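Local coordinates for protein SusD homolog (Bacteroides thetaiotaomicron, PDB 4MRU) that probably binds glycans, mucin O-glycans among them, at the outer membrane as a SusD-like lipoprotein with a TPR-like helical fold, at residues Leu199-Leu204 / Gly230-Asn235; Ser300-Asp305 / Asp383-Tyr388; Ile484-Asn489 / His499-Arg504. All blocks are in the same frame, centred on the assembly; numbering follows the deposited sequence.

Contact 1. Residues Leu199-Leu204 / Gly230-Asn235; sequences LHSLQL and GVIEKN. With EDO (1,2-ethanediol), chain E.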
loop_
_atom_site.group_PDB
_atom_site.type_symbol
_atom_site.label_atom_id
_atom_site.label_comp_id
_atom_site.label_asym_id
_atom_site.label_seq_id
_atom_site.Cartn_x
_atom_site.Cartn_y
_atom_site.Cartn_z
ATOM N N LEU A 199 -9.264 11.178 -7.203
ATOM C CA LEU A 199 -9.730 10.166 -8.178
ATOM C C LEU A 199 -8.762 10.006 -9.337
ATOM O O LEU A 199 -8.443 8.887 -9.756
ATOM C CB LEU A 199 -11.112 10.558 -8.689
ATOM C CG LEU A 199 -11.881 9.644 -9.617
ATOM C CD1 LEU A 199 -13.368 9.918 -9.431
ATOM C CD2 LEU A 199 -11.471 9.852 -11.057
ATOM N N HIS A 200 -8.296 11.126 -9.870
ATOM C CA HIS A 200 -7.300 11.081 -10.963
ATOM C C HIS A 200 -5.961 10.465 -10.537
ATOM O O HIS A 200 -5.294 9.787 -11.321
ATOM C CB HIS A 200 -7.097 12.467 -11.530
ATOM C CG HIS A 200 -8.349 13.067 -12.078
ATOM N ND1 HIS A 200 -8.651 14.415 -11.952
ATOM C CD2 HIS A 200 -9.421 12.495 -12.667
ATOM C CE1 HIS A 200 -9.824 14.644 -12.515
ATOM N NE2 HIS A 200 -10.323 13.491 -12.921
ATOM N N SER A 201 -5.561 10.727 -9.306
ATOM C CA SER A 201 -4.360 10.151 -8.765
ATOM C C SER A 201 -4.503 8.604 -8.633
ATOM O O SER A 201 -3.609 7.878 -8.947
ATOM C CB SER A 201 -4.026 10.801 -7.417
ATOM O OG SER A 201 -3.958 12.222 -7.546
ATOM N N LEU A 202 -5.660 8.145 -8.186
ATOM C CA LEU A 202 -5.923 6.711 -8.101
ATOM C C LEU A 202 -5.932 6.078 -9.483
ATOM O O LEU A 202 -5.405 4.976 -9.641
ATOM C CB LEU A 202 -7.258 6.468 -7.442
ATOM C CG LEU A 202 -7.695 5.040 -7.132
ATOM C CD1 LEU A 202 -6.660 4.335 -6.281
ATOM C CD2 LEU A 202 -9.054 5.063 -6.438
ATOM N N GLN A 203 -6.537 6.747 -10.475
ATOM C CA GLN A 203 -6.474 6.261 -11.862
ATOM C C GLN A 203 -5.017 6.122 -12.324
ATOM O O GLN A 203 -4.662 5.145 -12.973
ATOM C CB GLN A 203 -7.198 7.177 -12.816
ATOM C CG GLN A 203 -8.705 7.216 -12.673
ATOM C CD GLN A 203 -9.332 8.374 -13.470
ATOM O OE1 GLN A 203 -8.817 9.499 -13.490
ATOM N NE2 GLN A 203 -10.451 8.085 -14.134
ATOM N N LEU A 204 -4.187 7.085 -11.974
ATOM C CA LEU A 204 -2.769 7.040 -12.307
ATOM C C LEU A 204 -2.057 5.841 -11.651
ATOM O O LEU A 204 -1.291 5.129 -12.290
ATOM C CB LEU A 204 -2.108 8.349 -11.882
ATOM C CG LEU A 204 -0.597 8.470 -12.099
ATOM C CD1 LEU A 204 -0.240 8.268 -13.563
ATOM C CD2 LEU A 204 -0.114 9.819 -11.615
ATOM N N GLY A 230 -5.949 16.482 -13.878
ATOM C CA GLY A 230 -5.468 17.114 -12.677
ATOM C C GLY A 230 -5.312 16.092 -11.548
ATOM O O GLY A 230 -6.281 15.508 -11.101
ATOM N N VAL A 231 -4.078 15.922 -11.060
ATOM C CA VAL A 231 -3.762 15.014 -9.962
ATOM C C VAL A 231 -3.270 15.838 -8.772
ATOM O O VAL A 231 -3.087 17.056 -8.895
ATOM C CB VAL A 231 -2.711 13.964 -10.359
ATOM C CG1 VAL A 231 -3.298 12.964 -11.360
ATOM C CG2 VAL A 231 -1.440 14.617 -10.957
ATOM N N ILE A 232 -3.103 15.180 -7.622
ATOM C CA ILE A 232 -2.589 15.811 -6.421
ATOM C C ILE A 232 -1.133 16.230 -6.646
ATOM O O ILE A 232 -0.270 15.398 -6.925
ATOM C CB ILE A 232 -2.686 14.847 -5.202
ATOM C CG1 ILE A 232 -4.144 14.509 -4.886
ATOM C CG2 ILE A 232 -2.009 15.431 -3.984
ATOM C CD1 ILE A 232 -4.309 13.325 -3.957
ATOM N N GLU A 233 -0.876 17.534 -6.513
ATOM C CA GLU A 233 0.466 18.113 -6.758
ATOM C C GLU A 233 1.027 18.876 -5.568
ATOM O O GLU A 233 2.207 19.162 -5.527
ATOM C CB GLU A 233 0.429 19.043 -7.960
ATOM C CG GLU A 233 0.241 18.334 -9.268
ATOM C CD GLU A 233 0.389 19.269 -10.477
ATOM O OE1 GLU A 233 -0.442 20.156 -10.630
ATOM O OE2 GLU A 233 1.324 19.105 -11.264
ATOM N N LYS A 234 0.171 19.212 -4.609
ATOM C CA LYS A 234 0.540 19.948 -3.438
ATOM C C LYS A 234 0.191 19.140 -2.220
ATOM O O LYS A 234 -0.831 18.469 -2.225
ATOM C CB LYS A 234 -0.291 21.242 -3.340
ATOM C CG LYS A 234 -0.084 22.270 -4.433
ATOM C CD LYS A 234 -0.976 23.487 -4.214
ATOM C CE LYS A 234 -2.422 23.091 -3.923
ATOM N NZ LYS A 234 -3.386 24.213 -4.035
ATOM N N ASN A 235 1.006 19.212 -1.179
ATOM C CA ASN A 235 0.721 18.462 0.024
ATOM C C ASN A 235 -0.631 18.846 0.692
ATOM O O ASN A 235 -1.249 18.051 1.361
ATOM C CB ASN A 235 1.877 18.627 1.004
ATOM C CG ASN A 235 3.006 17.641 0.716
ATOM O OD1 ASN A 235 2.775 16.449 0.472
ATOM N ND2 ASN A 235 4.224 18.126 0.754
HETATM C C1 EDO E . -11.241 10.675 -16.566
HETATM O O1 EDO E . -11.820 10.343 -15.305
HETATM C C2 EDO E . -10.025 11.533 -16.314
HETATM O O2 EDO E . -9.007 10.646 -15.867
#
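H200 and G230 meet through a hydrogen bond that ties helix 192-209 to the loop leaving helix 216-229. H200 ND1 donates to G230 O at 2.7 Å, with the oxygen at the edge of the ring, near its plane. The bond is bent, with an N-H...O angle of 142°. One residue further along the helix, the backbone N of I232 donates to S201 OG at 3.1 Å, and this bond is nearly straight at 177°. S201 OG also bonds to L197 O within its own helix. Its chi1 of -54° sets the hydroxyl beside its own backbone N, where it can serve both partners.

V231 sits between the two polar links. Its CG1 lies 3.7 Å from H200 C, and L204 CD2 only just reaches the same methyl. I232 CG1 packs against S201 OG at 3.5 Å. In the second shell, D167 of helix 152-173 takes the other ring nitrogen, H200 NE2, so both nitrogens of the imidazole are held. A 1,2-ethanediol, probably from the crystallisation liquor, is gripped by both ends of the Q203 amide: its O2 donates to Q203 OE1 at 2.6 Å and its O1 accepts from Q203 NE2 at 2.9 Å. D167 also bonds this diol. V330 of helix 327-339 packs on S201 and V231.

The contact joins a helix to a loop in a buried, helix-rich part of the fold. H200 and S201 each bind a loop backbone group, as donor and acceptor respectively. With acceptors at both nitrogens, the H200 ring is fixed in rotation and probably favours the doubly protonated form.

Contact 2. Residues Ser300-Asp305 / Asp383-Tyr388; sequences SPFSDD and DPLGSY
F302 points its ring edge at the loop 383-388, where S387 and L385 receive it. F302 CE2 lies 3.1 Å from S387 OG, which is near the ring plane at the edge. The same CE2 is 3.9 Å from L385 CB, while the extended end of L385 (chi2 -179°) lays its CD1 beside F302 CD2. The F302 and L385 side chains run past each other in opposite directions. With chi1 at -64°, F302 CG stands beside its own backbone N, and the ring reaches across to the other loop. P301 CG sits over the centre of one ring face, 4.2 Å above the plane.

Y388 makes the second touch. Its OH lies 3.5 Å from S300 CA, which is at the edge of the tyrosine ring, and P301 CD is a little farther from the same hydroxyl. S387 CB packs over one face of the Y388 ring, toward its rim.

Each loop is braced from within. S300 OG accepts from F302 N at 3.0 Å and closes an ST turn. L385 N reaches D383 OD1 from above the carboxylate plane, at 2.9 Å, making an Asx turn. D383 OD2 takes two backbone donors, Y388 N on its anti lone pair and S387 N from above the plane. A type I turn runs from D383 to G386. Y311 also bonds D383 OD1, and M307 of helix 304-309 touches both F302 and L385.

No hydrogen bond crosses between the loops. Their meeting rests on van der Waals packing near the surface, while S300 OG and the D383 carboxylate chiefly shape their own turns.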
loop_
_atom_site.group_PDB
_atom_site.type_symbol
_atom_site.label_atom_id
_atom_site.label_comp_id
_atom_site.label_asym_id
_atom_site.label_seq_id
_atom_site.Cartn_x
_atom_site.Cartn_y
_atom_site.Cartn_z
ATOM N N SER A 300 12.380 -15.600 16.871
ATOM C CA SER A 300 13.413 -15.195 17.811
ATOM C C SER A 300 13.454 -16.105 19.031
ATOM O O SER A 300 12.407 -16.465 19.551
ATOM C CB SER A 300 13.175 -13.760 18.304
ATOM O OG SER A 300 14.130 -13.379 19.301
ATOM N N PRO A 301 14.661 -16.410 19.549
ATOM C CA PRO A 301 14.785 -17.127 20.846
ATOM C C PRO A 301 14.724 -16.216 22.037
ATOM O O PRO A 301 14.807 -16.675 23.159
ATOM C CB PRO A 301 16.186 -17.734 20.765
ATOM C CG PRO A 301 16.953 -16.738 19.941
ATOM C CD PRO A 301 15.981 -16.117 18.958
ATOM N N PHE A 302 14.606 -14.915 21.825
ATOM C CA PHE A 302 14.557 -13.967 22.937
ATOM C C PHE A 302 13.125 -13.712 23.432
ATOM O O PHE A 302 12.166 -14.318 22.918
ATOM C CB PHE A 302 15.272 -12.696 22.486
ATOM C CG PHE A 302 16.733 -12.923 22.209
ATOM C CD1 PHE A 302 17.561 -13.490 23.177
ATOM C CD2 PHE A 302 17.264 -12.665 20.966
ATOM C CE1 PHE A 302 18.899 -13.741 22.911
ATOM C CE2 PHE A 302 18.596 -12.903 20.697
ATOM C CZ PHE A 302 19.421 -13.427 21.669
ATOM N N SER A 303 12.992 -12.833 24.436
ATOM C CA SER A 303 11.697 -12.519 25.046
ATOM C C SER A 303 10.962 -11.478 24.235
ATOM O O SER A 303 11.559 -10.769 23.432
ATOM C CB SER A 303 11.876 -12.019 26.487
ATOM O OG SER A 303 12.420 -10.684 26.555
ATOM N N ASP A 304 9.649 -11.418 24.400
ATOM C CA ASP A 304 8.868 -10.320 23.811
ATOM C C ASP A 304 9.400 -8.937 24.265
ATOM O O ASP A 304 9.497 -8.001 23.448
ATOM C CB ASP A 304 7.391 -10.451 24.169
ATOM C CG ASP A 304 6.743 -11.687 23.578
ATOM O OD1 ASP A 304 7.424 -12.493 22.939
ATOM O OD2 ASP A 304 5.523 -11.876 23.782
ATOM N N ASP A 305 9.795 -8.812 25.526
ATOM C CA ASP A 305 10.291 -7.533 26.025
ATOM C C ASP A 305 11.566 -7.124 25.294
ATOM O O ASP A 305 11.740 -5.956 24.981
ATOM C CB ASP A 305 10.559 -7.577 27.526
ATOM C CG ASP A 305 10.732 -6.184 28.120
ATOM O OD1 ASP A 305 9.759 -5.389 28.085
ATOM O OD2 ASP A 305 11.848 -5.876 28.603
ATOM N N ASP A 383 22.057 -6.686 13.488
ATOM C CA ASP A 383 21.059 -6.956 14.518
ATOM C C ASP A 383 21.662 -6.597 15.868
ATOM O O ASP A 383 22.634 -7.211 16.282
ATOM C CB ASP A 383 20.672 -8.413 14.449
ATOM C CG ASP A 383 19.594 -8.812 15.462
ATOM O OD1 ASP A 383 19.141 -7.951 16.260
ATOM O OD2 ASP A 383 19.237 -10.027 15.463
ATOM N N PRO A 384 21.105 -5.602 16.574
ATOM C CA PRO A 384 21.673 -5.277 17.882
ATOM C C PRO A 384 21.623 -6.452 18.866
ATOM O O PRO A 384 22.416 -6.478 19.796
ATOM C CB PRO A 384 20.767 -4.125 18.385
ATOM C CG PRO A 384 19.440 -4.365 17.659
ATOM C CD PRO A 384 19.896 -4.791 16.291
ATOM N N LEU A 385 20.752 -7.445 18.654
ATOM C CA LEU A 385 20.765 -8.662 19.500
ATOM C C LEU A 385 21.650 -9.777 18.955
ATOM O O LEU A 385 21.774 -10.835 19.564
ATOM C CB LEU A 385 19.324 -9.165 19.739
ATOM C CG LEU A 385 18.450 -8.145 20.475
ATOM C CD1 LEU A 385 17.061 -8.712 20.700
ATOM C CD2 LEU A 385 19.047 -7.727 21.812
ATOM N N GLY A 386 22.259 -9.547 17.805
ATOM C CA GLY A 386 23.282 -10.441 17.282
ATOM C C GLY A 386 22.802 -11.709 16.562
ATOM O O GLY A 386 23.628 -12.538 16.180
ATOM N N SER A 387 21.499 -11.855 16.351
ATOM C CA SER A 387 20.957 -13.107 15.815
ATOM C C SER A 387 20.787 -13.159 14.297
ATOM O O SER A 387 20.937 -14.226 13.726
ATOM C CB SER A 387 19.560 -13.391 16.389
ATOM O OG SER A 387 19.587 -13.525 17.776
ATOM N N TYR A 388 20.372 -12.061 13.670
ATOM C CA TYR A 388 19.965 -12.126 12.248
ATOM C C TYR A 388 20.688 -11.096 11.344
ATOM O O TYR A 388 20.142 -10.651 10.314
ATOM C CB TYR A 388 18.459 -11.983 12.129
ATOM C CG TYR A 388 17.707 -13.000 12.936
ATOM C CD1 TYR A 388 17.719 -14.343 12.578
ATOM C CD2 TYR A 388 17.027 -12.644 14.078
ATOM C CE1 TYR A 388 17.062 -15.300 13.345
ATOM C CE2 TYR A 388 16.370 -13.582 14.854
ATOM C CZ TYR A 388 16.374 -14.916 14.470
ATOM O OH TYR A 388 15.709 -15.854 15.217
#

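Contact 3. Residues Ile484-Asn489 / His499-Arg504; sequences IKESSN and HVWWDR
The guanidinium of R504 bridges two backbone carbonyls through one nitrogen. NH1 donates to E486 O at 2.8 Å, in the guanidinium plane, and also to W501 O within its own loop. The bend at chi3 (89°) brings the group back over S488, whose CB lies against one face. Water 1 links R504 NH2 to K485 O at the end of the helix.

N489 CB makes a CH-pi contact over the H499 ring, 3.8 Å from its centroid and 9° off the normal. D503 OD2, salt-bridged to R460, lies on the opposite face, and H499 ND1 bonds D503 O at 2.9 Å. S487 OG donates to H499 O at 2.7 Å, in the carbonyl plane on a lone pair. It also accepts from N489 N, an ST turn, and V500 to D503 form a type I turn. H499 N returns a bond to N489 O at 3.1 Å.

The E486 carboxylate is nearly parallel to the W501 ring, 2° apart, with OE2 3.6 Å from W501 CB. Its oxygens bond to the backbone N atoms of Q152 and K153. The contact thus folds the chain after helix 473-486 back on that helix's end. W501 packs on helix 152-173 and W502 on helix 427-437.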
loop_
_atom_site.group_PDB
_atom_site.type_symbol
_atom_site.label_atom_id
_atom_site.label_comp_id
_atom_site.label_asym_id
_atom_site.label_seq_id
_atom_site.Cartn_x
_atom_site.Cartn_y
_atom_site.Cartn_z
ATOM N N ILE A 484 -5.404 -19.273 -11.765
ATOM C CA ILE A 484 -4.431 -20.083 -12.525
ATOM C C ILE A 484 -4.315 -19.638 -13.990
ATOM O O ILE A 484 -3.190 -19.420 -14.463
ATOM C CB ILE A 484 -4.755 -21.562 -12.445
ATOM C CG1 ILE A 484 -4.625 -22.083 -10.984
ATOM C CG2 ILE A 484 -3.851 -22.394 -13.364
ATOM C CD1 ILE A 484 -5.227 -23.444 -10.771
ATOM N N LYS A 485 -5.449 -19.424 -14.671
ATOM C CA LYS A 485 -5.447 -19.032 -16.062
ATOM C C LYS A 485 -4.853 -17.629 -16.308
ATOM O O LYS A 485 -4.150 -17.416 -17.311
ATOM C CB LYS A 485 -6.877 -19.087 -16.624
ATOM C CG LYS A 485 -7.335 -20.492 -17.015
ATOM C CD LYS A 485 -8.709 -20.502 -17.695
ATOM C CE LYS A 485 -8.610 -20.142 -19.179
ATOM N NZ LYS A 485 -9.848 -20.408 -19.973
ATOM N N GLU A 486 -5.156 -16.689 -15.413
ATOM C CA GLU A 486 -4.640 -15.326 -15.472
ATOM C C GLU A 486 -3.165 -15.151 -15.120
ATOM O O GLU A 486 -2.620 -14.081 -15.367
ATOM C CB GLU A 486 -5.345 -14.419 -14.457
ATOM C CG GLU A 486 -6.741 -13.998 -14.754
ATOM C CD GLU A 486 -7.133 -12.766 -13.925
ATOM O OE1 GLU A 486 -7.227 -12.825 -12.655
ATOM O OE2 GLU A 486 -7.383 -11.751 -14.582
ATOM N N SER A 487 -2.540 -16.150 -14.495
ATOM C CA SER A 487 -1.233 -15.999 -13.862
ATOM C C SER A 487 -0.115 -16.229 -14.855
ATOM O O SER A 487 -0.161 -17.171 -15.642
ATOM C CB SER A 487 -1.054 -16.987 -12.704
ATOM O OG SER A 487 0.116 -16.693 -11.912
ATOM N N SER A 488 0.903 -15.378 -14.792
ATOM C CA SER A 488 2.132 -15.624 -15.546
ATOM C C SER A 488 2.989 -16.672 -14.850
ATOM O O SER A 488 3.960 -17.143 -15.413
ATOM C CB SER A 488 2.919 -14.331 -15.690
ATOM O OG SER A 488 3.445 -13.884 -14.445
ATOM N N ASN A 489 2.635 -17.026 -13.607
ATOM C CA ASN A 489 3.428 -17.968 -12.841
ATOM C C ASN A 489 2.615 -18.627 -11.749
ATOM O O ASN A 489 2.538 -18.134 -10.628
ATOM C CB ASN A 489 4.642 -17.267 -12.241
ATOM C CG ASN A 489 5.573 -18.223 -11.546
ATOM O OD1 ASN A 489 5.419 -19.442 -11.617
ATOM N ND2 ASN A 489 6.534 -17.678 -10.849
ATOM N N HIS A 499 1.367 -15.859 -8.964
ATOM C CA HIS A 499 1.313 -14.438 -9.300
ATOM C C HIS A 499 -0.126 -14.028 -9.615
ATOM O O HIS A 499 -0.849 -14.731 -10.346
ATOM C CB HIS A 499 2.200 -14.107 -10.513
ATOM C CG HIS A 499 3.679 -14.169 -10.244
ATOM N ND1 HIS A 499 4.590 -13.460 -10.990
ATOM C CD2 HIS A 499 4.403 -14.850 -9.319
ATOM C CE1 HIS A 499 5.812 -13.701 -10.539
ATOM N NE2 HIS A 499 5.726 -14.542 -9.533
ATOM N N VAL A 500 -0.504 -12.851 -9.161
ATOM C CA VAL A 500 -1.728 -12.209 -9.645
ATOM C C VAL A 500 -1.505 -11.721 -11.080
ATOM O O VAL A 500 -0.360 -11.562 -11.518
ATOM C CB VAL A 500 -2.223 -11.051 -8.718
ATOM C CG1 VAL A 500 -2.362 -11.547 -7.256
ATOM C CG2 VAL A 500 -1.315 -9.866 -8.782
ATOM N N TRP A 501 -2.610 -11.391 -11.758
ATOM C CA TRP A 501 -2.560 -11.100 -13.199
ATOM C C TRP A 501 -1.593 -9.975 -13.582
ATOM O O TRP A 501 -0.897 -10.104 -14.570
ATOM C CB TRP A 501 -3.979 -10.798 -13.725
ATOM C CG TRP A 501 -4.011 -10.227 -15.112
ATOM C CD1 TRP A 501 -3.777 -10.880 -16.278
ATOM C CD2 TRP A 501 -4.322 -8.881 -15.456
ATOM N NE1 TRP A 501 -3.907 -10.012 -17.342
ATOM C CE2 TRP A 501 -4.211 -8.769 -16.848
ATOM C CE3 TRP A 501 -4.669 -7.747 -14.716
ATOM C CZ2 TRP A 501 -4.475 -7.578 -17.518
ATOM C CZ3 TRP A 501 -4.896 -6.542 -15.394
ATOM C CH2 TRP A 501 -4.814 -6.491 -16.775
ATOM N N TRP A 502 -1.521 -8.882 -12.841
ATOM C CA TRP A 502 -0.624 -7.799 -13.259
ATOM C C TRP A 502 0.871 -8.070 -12.960
ATOM O O TRP A 502 1.697 -7.297 -13.400
ATOM C CB TRP A 502 -1.024 -6.434 -12.670
ATOM C CG TRP A 502 -1.287 -6.330 -11.164
ATOM C CD1 TRP A 502 -2.476 -6.101 -10.590
ATOM C CD2 TRP A 502 -0.334 -6.362 -10.094
ATOM N NE1 TRP A 502 -2.358 -6.023 -9.243
ATOM C CE2 TRP A 502 -1.044 -6.212 -8.909
ATOM C CE3 TRP A 502 1.033 -6.562 -10.029
ATOM C CZ2 TRP A 502 -0.441 -6.208 -7.671
ATOM C CZ3 TRP A 502 1.649 -6.566 -8.779
ATOM C CH2 TRP A 502 0.905 -6.418 -7.623
ATOM N N ASP A 503 1.185 -9.110 -12.182
ATOM C CA ASP A 503 2.556 -9.387 -11.739
ATOM C C ASP A 503 3.234 -10.223 -12.794
ATOM O O ASP A 503 3.269 -11.486 -12.728
ATOM C CB ASP A 503 2.539 -10.072 -10.363
ATOM C CG ASP A 503 3.920 -10.376 -9.822
ATOM O OD1 ASP A 503 4.914 -10.008 -10.499
ATOM O OD2 ASP A 503 3.990 -10.999 -8.723
ATOM N N ARG A 504 3.705 -9.536 -13.828
ATOM C CA ARG A 504 4.201 -10.215 -15.040
ATOM C C ARG A 504 5.599 -9.785 -15.432
ATOM O O ARG A 504 6.120 -10.251 -16.413
ATOM C CB ARG A 504 3.268 -9.935 -16.219
ATOM C CG ARG A 504 1.798 -10.193 -15.949
ATOM C CD ARG A 504 0.968 -10.208 -17.246
ATOM N NE ARG A 504 0.931 -11.556 -17.827
ATOM C CZ ARG A 504 0.103 -12.531 -17.441
ATOM N NH1 ARG A 504 -0.771 -12.355 -16.453
ATOM N NH2 ARG A 504 0.172 -13.700 -18.011
HETATM O O HOH W 1 -1.828 -15.965 -18.169
HETATM O O HOH W 2 -5.120 -12.635 -10.875
HETATM O O HOH W 3 0.867 -12.948 -13.616
#

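The contacts follow one another along the chain and none touches another. Contact 1 is the buried one, contact 3 is partly buried, and contact 2 lies at the surface, about 42 Å from contact 1 between centres and across the chain's centre from it. Contacts 1 and 3 both join a helix to a loop, and both reach helix 152-173. Contact 2 instead pairs two loops, beside helix 304-309. Chemistry changes with place. In contacts 1 and 3 side chains hydrogen-bond to backbone groups across the interface, and contact 3 adds bridging waters and a guanidinium. Contact 2 has no hydrogen bond across it and sets the ring edge of one loop against the other.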